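Local atomic coordinates of methyltransferase (Pyrococcus horikoshii, PDB entry 1IXK), a protein that probably methylates cytidine at carbon 5 in RNA, most likely tRNA, with S-adenosyl-L-methionine as methyl donor. Residues C46-I54 against G131-N142; E104-A113 against T304-I312. All blocks are in the same frame, centred on the assembly; numbering follows the deposited sequence.

Interaction 1 (46-54 with 131-142) and interaction 2 (104-113 with 304-312) lie with their centres about 15 Å apart and share helix 105-114. Interaction 2 packs that helix on strand 307-314 of the large mixed sheet, while interaction 1 touches it through helix 131-139, which it ties to strand 46-49 of the small antiparallel sheet. The two meet where Tyr135 OH packs 3.4 Å from Val112 CG2 and Lys132 CE lies 3.5 Å from Ser107 O. Both border the predicted cofactor site: Gly131 and Lys132 belong to it, and the side chain of Pro110 comes within about 4 Å of that of Lys132. The side chain of Phe307 is about 4 Å from that of Cys247, the predicted nucleophile.

Interaction 1. Residues C46-I54 against G131-N142; sequences CFRVNTLKI and GKTSYLAQLMRN
Arg48 reaches across to helix 131-139, and its guanidinium is held at the edge by three acceptors along two turns. NE reaches Gln138 OE1, NH1 reaches Ser134 OG at 2.9 Å, and NH2 reaches the carbonyl oxygen of Gly131 at 2.9 Å. The extended first two torsions (chi1 174°) set CD over the centre of the Tyr135 ring, 3.3 Å from its centroid, a CH-pi contact, and a bend at chi3 (91°) swings the guanidinium onto its acceptors. Arginine suits this place because its five N-H groups can serve several acceptors.

The Gln138 amide stands almost perpendicular to the guanidinium (88°) and bridges two residues of the strand: OE1 takes the Arg48 NE proton from above its carbonyl plane, while NE2 gives a fairly straight bond, 2.8 Å, to Val49 O in that carbonyl's plane. Beyond it, Leu52 rests CG on Gln138 CB (3.6 Å) and spreads both methyls across the Asn142 amide, whose polar atoms bond to Leu169 and Gly167. Water bridges Thr51 OG1 to Gln138 O.

Strand 46-49, paired with 79-82 and 100-102, docks on a helix whose Thr133, Leu136, Ala137 and Met140 pack on Ile146 of strand 145-149, while Tyr135 and Lys132 touch helix 105-114.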
loop_
_atom_site.group_PDB
_atom_site.type_symbol
_atom_site.label_atom_id
_atom_site.label_comp_id
_atom_site.label_asym_id
_atom_site.label_seq_id
_atom_site.Cartn_x
_atom_site.Cartn_y
_atom_site.Cartn_z
ATOM N N CYS A 46 -7.712 7.340 -10.066
ATOM C CA CYS A 46 -7.769 5.956 -10.527
ATOM C C CYS A 46 -8.912 5.188 -9.875
ATOM O O CYS A 46 -9.416 5.573 -8.816
ATOM C CB CYS A 46 -6.447 5.240 -10.229
ATOM S SG CYS A 46 -4.932 6.144 -10.690
ATOM N N PHE A 47 -9.329 4.098 -10.509
ATOM C CA PHE A 47 -10.410 3.298 -9.951
ATOM C C PHE A 47 -10.149 1.814 -10.132
ATOM O O PHE A 47 -9.376 1.405 -10.992
ATOM C CB PHE A 47 -11.752 3.684 -10.596
ATOM C CG PHE A 47 -11.835 3.378 -12.067
ATOM C CD1 PHE A 47 -12.153 2.097 -12.512
ATOM C CD2 PHE A 47 -11.561 4.364 -13.010
ATOM C CE1 PHE A 47 -12.195 1.803 -13.871
ATOM C CE2 PHE A 47 -11.601 4.078 -14.378
ATOM C CZ PHE A 47 -11.917 2.797 -14.809
ATOM N N ARG A 48 -10.823 1.020 -9.312
ATOM C CA ARG A 48 -10.703 -0.427 -9.339
ATOM C C ARG A 48 -12.071 -1.009 -9.652
ATOM O O ARG A 48 -13.067 -0.619 -9.053
ATOM C CB ARG A 48 -10.238 -0.919 -7.970
ATOM C CG ARG A 48 -10.204 -2.425 -7.795
ATOM C CD ARG A 48 -10.038 -2.761 -6.321
ATOM N NE ARG A 48 -11.312 -2.916 -5.628
ATOM C CZ ARG A 48 -11.559 -2.483 -4.395
ATOM N NH1 ARG A 48 -12.748 -2.689 -3.850
ATOM N NH2 ARG A 48 -10.632 -1.817 -3.714
ATOM N N VAL A 49 -12.123 -1.935 -10.600
ATOM C CA VAL A 49 -13.392 -2.567 -10.950
ATOM C C VAL A 49 -13.748 -3.565 -9.849
ATOM O O VAL A 49 -12.912 -4.382 -9.459
ATOM C CB VAL A 49 -13.288 -3.346 -12.273
ATOM C CG1 VAL A 49 -14.602 -4.062 -12.551
ATOM C CG2 VAL A 49 -12.926 -2.398 -13.415
ATOM N N ASN A 50 -14.979 -3.497 -9.349
ATOM C CA ASN A 50 -15.414 -4.429 -8.318
ATOM C C ASN A 50 -15.947 -5.673 -9.016
ATOM O O ASN A 50 -17.111 -5.731 -9.426
ATOM C CB ASN A 50 -16.496 -3.804 -7.437
ATOM C CG ASN A 50 -17.049 -4.782 -6.419
ATOM O OD1 ASN A 50 -16.439 -5.814 -6.139
ATOM N ND2 ASN A 50 -18.203 -4.459 -5.854
ATOM N N THR A 51 -15.079 -6.669 -9.154
ATOM C CA THR A 51 -15.443 -7.905 -9.827
ATOM C C THR A 51 -16.460 -8.745 -9.064
ATOM O O THR A 51 -16.896 -9.789 -9.546
ATOM C CB THR A 51 -14.195 -8.737 -10.142
ATOM O OG1 THR A 51 -13.484 -9.027 -8.932
ATOM C CG2 THR A 51 -13.290 -7.960 -11.088
ATOM N N LEU A 52 -16.840 -8.291 -7.874
ATOM C CA LEU A 52 -17.848 -9.004 -7.104
ATOM C C LEU A 52 -19.194 -8.689 -7.746
ATOM O O LEU A 52 -20.159 -9.434 -7.580
ATOM C CB LEU A 52 -17.872 -8.537 -5.647
ATOM C CG LEU A 52 -16.808 -9.067 -4.682
ATOM C CD1 LEU A 52 -17.046 -8.475 -3.310
ATOM C CD2 LEU A 52 -16.869 -10.590 -4.620
ATOM N N LYS A 53 -19.243 -7.583 -8.490
ATOM C CA LYS A 53 -20.475 -7.156 -9.144
ATOM C C LYS A 53 -20.444 -7.066 -10.664
ATOM O O LYS A 53 -21.497 -7.050 -11.299
ATOM C CB LYS A 53 -20.916 -5.805 -8.583
ATOM C CG LYS A 53 -21.383 -5.848 -7.144
ATOM C CD LYS A 53 -22.063 -4.546 -6.763
ATOM C CE LYS A 53 -22.784 -4.667 -5.435
ATOM N NZ LYS A 53 -23.620 -3.472 -5.172
ATOM N N ILE A 54 -19.255 -7.007 -11.258
ATOM C CA ILE A 54 -19.158 -6.905 -12.711
ATOM C C ILE A 54 -17.756 -7.218 -13.222
ATOM O O ILE A 54 -16.765 -6.953 -12.539
ATOM C CB ILE A 54 -19.562 -5.485 -13.178
ATOM C CG1 ILE A 54 -19.576 -5.416 -14.705
ATOM C CG2 ILE A 54 -18.597 -4.456 -12.600
ATOM C CD1 ILE A 54 -20.034 -4.081 -15.249
ATOM N N GLY A 131 -10.428 0.616 1.475
ATOM C CA GLY A 131 -10.221 0.253 0.087
ATOM C C GLY A 131 -9.465 -1.041 -0.138
ATOM O O GLY A 131 -9.872 -1.858 -0.959
ATOM N N LYS A 132 -8.361 -1.237 0.574
ATOM C CA LYS A 132 -7.581 -2.460 0.402
ATOM C C LYS A 132 -8.317 -3.676 0.942
ATOM O O LYS A 132 -8.173 -4.777 0.422
ATOM C CB LYS A 132 -6.224 -2.341 1.101
ATOM C CG LYS A 132 -5.298 -1.293 0.505
ATOM C CD LYS A 132 -3.890 -1.451 1.059
ATOM C CE LYS A 132 -3.012 -0.278 0.671
ATOM N NZ LYS A 132 -3.578 0.986 1.201
ATOM N N THR A 133 -9.104 -3.473 1.995
ATOM C CA THR A 133 -9.852 -4.568 2.588
ATOM C C THR A 133 -10.878 -5.114 1.598
ATOM O O THR A 133 -11.035 -6.327 1.470
ATOM C CB THR A 133 -10.576 -4.119 3.867
ATOM O OG1 THR A 133 -9.659 -3.404 4.707
ATOM C CG2 THR A 133 -11.107 -5.336 4.624
ATOM N N SER A 134 -11.570 -4.220 0.893
ATOM C CA SER A 134 -12.566 -4.651 -0.086
ATOM C C SER A 134 -11.892 -5.276 -1.313
ATOM O O SER A 134 -12.481 -6.115 -1.998
ATOM C CB SER A 134 -13.469 -3.471 -0.493
ATOM O OG SER A 134 -12.723 -2.352 -0.937
ATOM N N TYR A 135 -10.651 -4.888 -1.587
ATOM C CA TYR A 135 -9.943 -5.474 -2.722
ATOM C C TYR A 135 -9.667 -6.935 -2.358
ATOM O O TYR A 135 -9.863 -7.840 -3.177
ATOM C CB TYR A 135 -8.629 -4.726 -2.998
ATOM C CG TYR A 135 -8.120 -4.853 -4.428
ATOM C CD1 TYR A 135 -7.239 -3.910 -4.957
ATOM C CD2 TYR A 135 -8.545 -5.896 -5.263
ATOM C CE1 TYR A 135 -6.795 -3.989 -6.280
ATOM C CE2 TYR A 135 -8.104 -5.987 -6.592
ATOM C CZ TYR A 135 -7.230 -5.025 -7.091
ATOM O OH TYR A 135 -6.793 -5.087 -8.401
ATOM N N LEU A 136 -9.223 -7.167 -1.122
ATOM C CA LEU A 136 -8.955 -8.529 -0.660
ATOM C C LEU A 136 -10.226 -9.359 -0.809
ATOM O O LEU A 136 -10.179 -10.512 -1.243
ATOM C CB LEU A 136 -8.528 -8.544 0.816
ATOM C CG LEU A 136 -7.238 -7.828 1.215
ATOM C CD1 LEU A 136 -7.120 -7.816 2.737
ATOM C CD2 LEU A 136 -6.025 -8.513 0.580
ATOM N N ALA A 137 -11.358 -8.764 -0.449
ATOM C CA ALA A 137 -12.639 -9.449 -0.537
ATOM C C ALA A 137 -13.001 -9.910 -1.947
ATOM O O ALA A 137 -13.461 -11.038 -2.126
ATOM C CB ALA A 137 -13.757 -8.557 0.021
ATOM N N GLN A 138 -12.809 -9.059 -2.952
ATOM C CA GLN A 138 -13.164 -9.473 -4.304
ATOM C C GLN A 138 -12.168 -10.496 -4.844
ATOM O O GLN A 138 -12.534 -11.384 -5.612
ATOM C CB GLN A 138 -13.308 -8.259 -5.244
ATOM C CG GLN A 138 -12.045 -7.484 -5.578
ATOM C CD GLN A 138 -12.336 -6.279 -6.467
ATOM O OE1 GLN A 138 -12.958 -5.305 -6.032
ATOM N NE2 GLN A 138 -11.894 -6.344 -7.718
ATOM N N LEU A 139 -10.915 -10.404 -4.414
ATOM C CA LEU A 139 -9.910 -11.361 -4.856
ATOM C C LEU A 139 -10.248 -12.729 -4.264
ATOM O O LEU A 139 -9.950 -13.767 -4.859
ATOM C CB LEU A 139 -8.511 -10.906 -4.416
ATOM C CG LEU A 139 -7.939 -9.694 -5.169
ATOM C CD1 LEU A 139 -6.700 -9.165 -4.449
ATOM C CD2 LEU A 139 -7.593 -10.094 -6.597
HETATM N N MSE A 140 -10.889 -12.721 -3.098
HETATM C CA MSE A 140 -11.287 -13.953 -2.422
HETATM C C MSE A 140 -12.680 -14.396 -2.883
HETATM O O MSE A 140 -13.200 -15.416 -2.431
HETATM C CB MSE A 140 -11.273 -13.741 -0.896
HETATM C CG MSE A 140 -9.881 -13.405 -0.332
HETATM SE SE MSE A 140 -9.867 -12.752 1.379
HETATM C CE MSE A 140 -10.142 -14.208 2.276
ATOM N N ARG A 141 -13.278 -13.616 -3.780
ATOM C CA ARG A 141 -14.603 -13.916 -4.313
ATOM C C ARG A 141 -15.647 -14.181 -3.227
ATOM O O ARG A 141 -16.435 -15.127 -3.311
ATOM C CB ARG A 141 -14.510 -15.107 -5.270
ATOM C CG ARG A 141 -13.548 -14.840 -6.418
ATOM C CD ARG A 141 -13.450 -16.002 -7.384
ATOM N NE ARG A 141 -12.524 -15.698 -8.474
ATOM C CZ ARG A 141 -12.311 -16.488 -9.521
ATOM N NH1 ARG A 141 -12.958 -17.641 -9.626
ATOM N NH2 ARG A 141 -11.458 -16.121 -10.470
ATOM N N ASN A 142 -15.643 -13.324 -2.211
ATOM C CA ASN A 142 -16.579 -13.420 -1.094
ATOM C C ASN A 142 -16.584 -14.760 -0.369
ATOM O O ASN A 142 -17.599 -15.167 0.198
ATOM C CB ASN A 142 -18.002 -13.077 -1.549
ATOM C CG ASN A 142 -18.379 -11.633 -1.245
ATOM O OD1 ASN A 142 -17.865 -11.035 -0.302
ATOM N ND2 ASN A 142 -19.288 -11.077 -2.032
HETATM O O HOH W 1 -14.794 -5.035 -3.492
HETATM O O HOH W 2 -14.362 -11.114 -7.439
HETATM O O HOH W 3 -10.813 -8.908 -8.512
#

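Interaction 2. Residues E104-A113 against T304-I312; sequences EASSMYPPVA and TSGFFIAKI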
loop_
_atom_site.group_PDB
_atom_site.type_symbol
_atom_site.label_atom_id
_atom_site.label_comp_id
_atom_site.label_asym_id
_atom_site.label_seq_id
_atom_site.Cartn_x
_atom_site.Cartn_y
_atom_site.Cartn_z
ATOM N N GLU A 104 -5.964 5.205 -4.862
ATOM C CA GLU A 104 -4.698 5.442 -5.541
ATOM C C GLU A 104 -4.163 4.162 -6.166
ATOM O O GLU A 104 -4.384 3.067 -5.649
ATOM C CB GLU A 104 -3.676 5.995 -4.550
ATOM C CG GLU A 104 -4.059 7.336 -3.957
ATOM C CD GLU A 104 -3.082 7.786 -2.893
ATOM O OE1 GLU A 104 -1.864 7.762 -3.163
ATOM O OE2 GLU A 104 -3.530 8.162 -1.789
ATOM N N ALA A 105 -3.450 4.307 -7.275
ATOM C CA ALA A 105 -2.883 3.159 -7.967
ATOM C C ALA A 105 -1.989 2.348 -7.034
ATOM O O ALA A 105 -2.094 1.125 -6.971
ATOM C CB ALA A 105 -2.084 3.619 -9.180
ATOM N N SER A 106 -1.111 3.026 -6.304
ATOM C CA SER A 106 -0.207 2.328 -5.400
ATOM C C SER A 106 -0.936 1.483 -4.358
ATOM O O SER A 106 -0.474 0.395 -4.009
ATOM C CB SER A 106 0.729 3.326 -4.699
ATOM O OG SER A 106 0.008 4.213 -3.860
ATOM N N SER A 107 -2.076 1.967 -3.870
ATOM C CA SER A 107 -2.828 1.233 -2.860
ATOM C C SER A 107 -3.412 -0.084 -3.391
ATOM O O SER A 107 -3.862 -0.919 -2.616
ATOM C CB SER A 107 -3.948 2.114 -2.279
ATOM O OG SER A 107 -4.939 2.402 -3.254
HETATM N N MSE A 108 -3.391 -0.267 -4.709
HETATM C CA MSE A 108 -3.909 -1.487 -5.320
HETATM C C MSE A 108 -2.872 -2.612 -5.300
HETATM O O MSE A 108 -3.219 -3.792 -5.341
HETATM C CB MSE A 108 -4.321 -1.219 -6.774
HETATM C CG MSE A 108 -5.477 -0.238 -6.949
HETATM SE SE MSE A 108 -5.959 -0.025 -8.704
HETATM C CE MSE A 108 -6.771 1.570 -8.624
ATOM N N TYR A 109 -1.600 -2.243 -5.214
ATOM C CA TYR A 109 -0.522 -3.229 -5.230
ATOM C C TYR A 109 -0.518 -4.245 -4.077
ATOM O O TYR A 109 -0.472 -5.450 -4.318
ATOM C CB TYR A 109 0.836 -2.505 -5.283
ATOM C CG TYR A 109 1.988 -3.326 -5.844
ATOM C CD1 TYR A 109 1.898 -4.710 -5.968
ATOM C CD2 TYR A 109 3.182 -2.711 -6.223
ATOM C CE1 TYR A 109 2.967 -5.465 -6.454
ATOM C CE2 TYR A 109 4.259 -3.457 -6.708
ATOM C CZ TYR A 109 4.141 -4.831 -6.818
ATOM O OH TYR A 109 5.198 -5.579 -7.281
ATOM N N PRO A 110 -0.577 -3.779 -2.813
ATOM C CA PRO A 110 -0.564 -4.698 -1.667
ATOM C C PRO A 110 -1.559 -5.857 -1.700
ATOM O O PRO A 110 -1.164 -7.018 -1.549
ATOM C CB PRO A 110 -0.780 -3.763 -0.472
ATOM C CG PRO A 110 -0.081 -2.517 -0.910
ATOM C CD PRO A 110 -0.568 -2.379 -2.351
ATOM N N PRO A 111 -2.856 -5.572 -1.903
ATOM C CA PRO A 111 -3.821 -6.676 -1.935
ATOM C C PRO A 111 -3.522 -7.687 -3.040
ATOM O O PRO A 111 -3.611 -8.898 -2.829
ATOM C CB PRO A 111 -5.160 -5.975 -2.182
ATOM C CG PRO A 111 -4.936 -4.579 -1.722
ATOM C CD PRO A 111 -3.526 -4.278 -2.117
ATOM N N VAL A 112 -3.188 -7.183 -4.222
ATOM C CA VAL A 112 -2.897 -8.049 -5.360
ATOM C C VAL A 112 -1.647 -8.887 -5.084
ATOM O O VAL A 112 -1.618 -10.084 -5.368
ATOM C CB VAL A 112 -2.703 -7.216 -6.650
ATOM C CG1 VAL A 112 -2.336 -8.127 -7.813
ATOM C CG2 VAL A 112 -3.991 -6.454 -6.970
ATOM N N ALA A 113 -0.620 -8.259 -4.526
ATOM C CA ALA A 113 0.611 -8.977 -4.201
ATOM C C ALA A 113 0.341 -10.078 -3.171
ATOM O O ALA A 113 0.904 -11.170 -3.264
ATOM C CB ALA A 113 1.671 -8.004 -3.665
ATOM N N THR A 304 2.977 7.787 -8.759
ATOM C CA THR A 304 2.335 7.387 -7.511
ATOM C C THR A 304 3.107 8.101 -6.414
ATOM O O THR A 304 4.055 8.827 -6.697
ATOM C CB THR A 304 2.470 5.867 -7.254
ATOM O OG1 THR A 304 3.856 5.536 -7.093
ATOM C CG2 THR A 304 1.901 5.063 -8.415
ATOM N N SER A 305 2.704 7.903 -5.166
ATOM C CA SER A 305 3.422 8.510 -4.053
ATOM C C SER A 305 4.638 7.608 -3.862
ATOM O O SER A 305 4.731 6.564 -4.503
ATOM C CB SER A 305 2.573 8.475 -2.779
ATOM O OG SER A 305 1.307 9.080 -2.973
ATOM N N GLY A 306 5.571 8.006 -3.002
ATOM C CA GLY A 306 6.720 7.154 -2.739
ATOM C C GLY A 306 6.106 5.912 -2.121
ATOM O O GLY A 306 5.277 6.027 -1.226
ATOM N N PHE A 307 6.516 4.731 -2.572
ATOM C CA PHE A 307 5.918 3.487 -2.090
ATOM C C PHE A 307 6.966 2.380 -1.899
ATOM O O PHE A 307 7.966 2.342 -2.605
ATOM C CB PHE A 307 4.873 3.061 -3.131
ATOM C CG PHE A 307 4.107 1.824 -2.787
ATOM C CD1 PHE A 307 3.027 1.874 -1.912
ATOM C CD2 PHE A 307 4.437 0.607 -3.379
ATOM C CE1 PHE A 307 2.273 0.730 -1.642
ATOM C CE2 PHE A 307 3.694 -0.536 -3.116
ATOM C CZ PHE A 307 2.610 -0.476 -2.243
ATOM N N PHE A 308 6.723 1.492 -0.942
ATOM C CA PHE A 308 7.628 0.374 -0.658
ATOM C C PHE A 308 6.771 -0.841 -0.362
ATOM O O PHE A 308 5.772 -0.742 0.350
ATOM C CB PHE A 308 8.489 0.672 0.576
ATOM C CG PHE A 308 9.334 -0.489 1.026
ATOM C CD1 PHE A 308 10.540 -0.780 0.393
ATOM C CD2 PHE A 308 8.927 -1.291 2.097
ATOM C CE1 PHE A 308 11.335 -1.849 0.819
ATOM C CE2 PHE A 308 9.716 -2.366 2.530
ATOM C CZ PHE A 308 10.923 -2.641 1.886
ATOM N N ILE A 309 7.160 -1.991 -0.896
ATOM C CA ILE A 309 6.397 -3.199 -0.649
ATOM C C ILE A 309 7.299 -4.422 -0.616
ATOM O O ILE A 309 8.223 -4.537 -1.417
ATOM C CB ILE A 309 5.310 -3.415 -1.736
ATOM C CG1 ILE A 309 4.515 -4.689 -1.421
ATOM C CG2 ILE A 309 5.958 -3.509 -3.114
ATOM C CD1 ILE A 309 3.299 -4.905 -2.325
ATOM N N ALA A 310 7.014 -5.330 0.313
ATOM C CA ALA A 310 7.782 -6.563 0.449
ATOM C C ALA A 310 6.835 -7.724 0.702
ATOM O O ALA A 310 5.852 -7.586 1.434
ATOM C CB ALA A 310 8.778 -6.448 1.593
ATOM N N LYS A 311 7.131 -8.872 0.097
ATOM C CA LYS A 311 6.298 -10.055 0.269
ATOM C C LYS A 311 7.083 -11.064 1.099
ATOM O O LYS A 311 8.119 -11.578 0.669
ATOM C CB LYS A 311 5.930 -10.641 -1.094
ATOM C CG LYS A 311 4.964 -11.803 -1.021
ATOM C CD LYS A 311 4.376 -12.076 -2.399
ATOM C CE LYS A 311 3.425 -13.250 -2.368
ATOM N NZ LYS A 311 2.590 -13.292 -3.607
ATOM N N ILE A 312 6.567 -11.351 2.283
ATOM C CA ILE A 312 7.230 -12.248 3.223
ATOM C C ILE A 312 6.552 -13.604 3.410
ATOM O O ILE A 312 5.340 -13.676 3.596
ATOM C CB ILE A 312 7.316 -11.555 4.608
ATOM C CG1 ILE A 312 8.029 -10.209 4.464
ATOM C CG2 ILE A 312 8.018 -12.452 5.607
ATOM C CD1 ILE A 312 8.009 -9.354 5.733
#
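Ile309 CD1 sits over one face of the Tyr109 ring, offset toward the rim and 4.1 Å from the centroid, in a CH-pi contact. The ring of Trp75 also stacks on Tyr109, so this flat group packs against both an aliphatic branch and another aromatic. Phe307 meets Tyr109 obliquely, its CE2 lying 3.8 Å from Tyr109 CD2, and at its own edge, in the ring plane, it receives Pro110 CG 3.6 Å from CZ. Ser106 adds its CB beside CD1 of the same ring.

The torsions explain how the strand reaches the helix. Phe307 CG (chi1 -178°) and Ile309 CG1 both stand anti to the backbone N, which carries the ring and the CD1 methyl out from the sheet. Ile309 CD1 thereby also touches Ala113 CB, at 3.7 Å, where a small residue lets the last turn of the segment come close. Pro110 lies where the helix is kinked: a proline has no N-H to give to the preceding turn, but its ring CG packs on the edge of Phe307.

Polar contacts mark the two ends. At one, Ser305 OG makes a weak bond to Glu104 OE1. At the other, the extended chain of Lys311 brings NZ to Ala113 O at 2.7 Å, nearly along the C=O axis.

Strand and helix segments run almost parallel, 3° apart, and alternate strand residues meet the helix progressively further along: Phe307 at Ser106 to Pro110, Ile309 at Tyr109 to Ala113, Lys311 at Ala113. The chemistry is that of a hydrophobic core: aromatic and aliphatic surfaces pack in the buried middle, Tyr109 OH is satisfied by the carbonyl oxygen of Tyr274, and the lysine ammonium probably gains from the partial negative charge of the carbonyl it meets near the helix's C-terminal end.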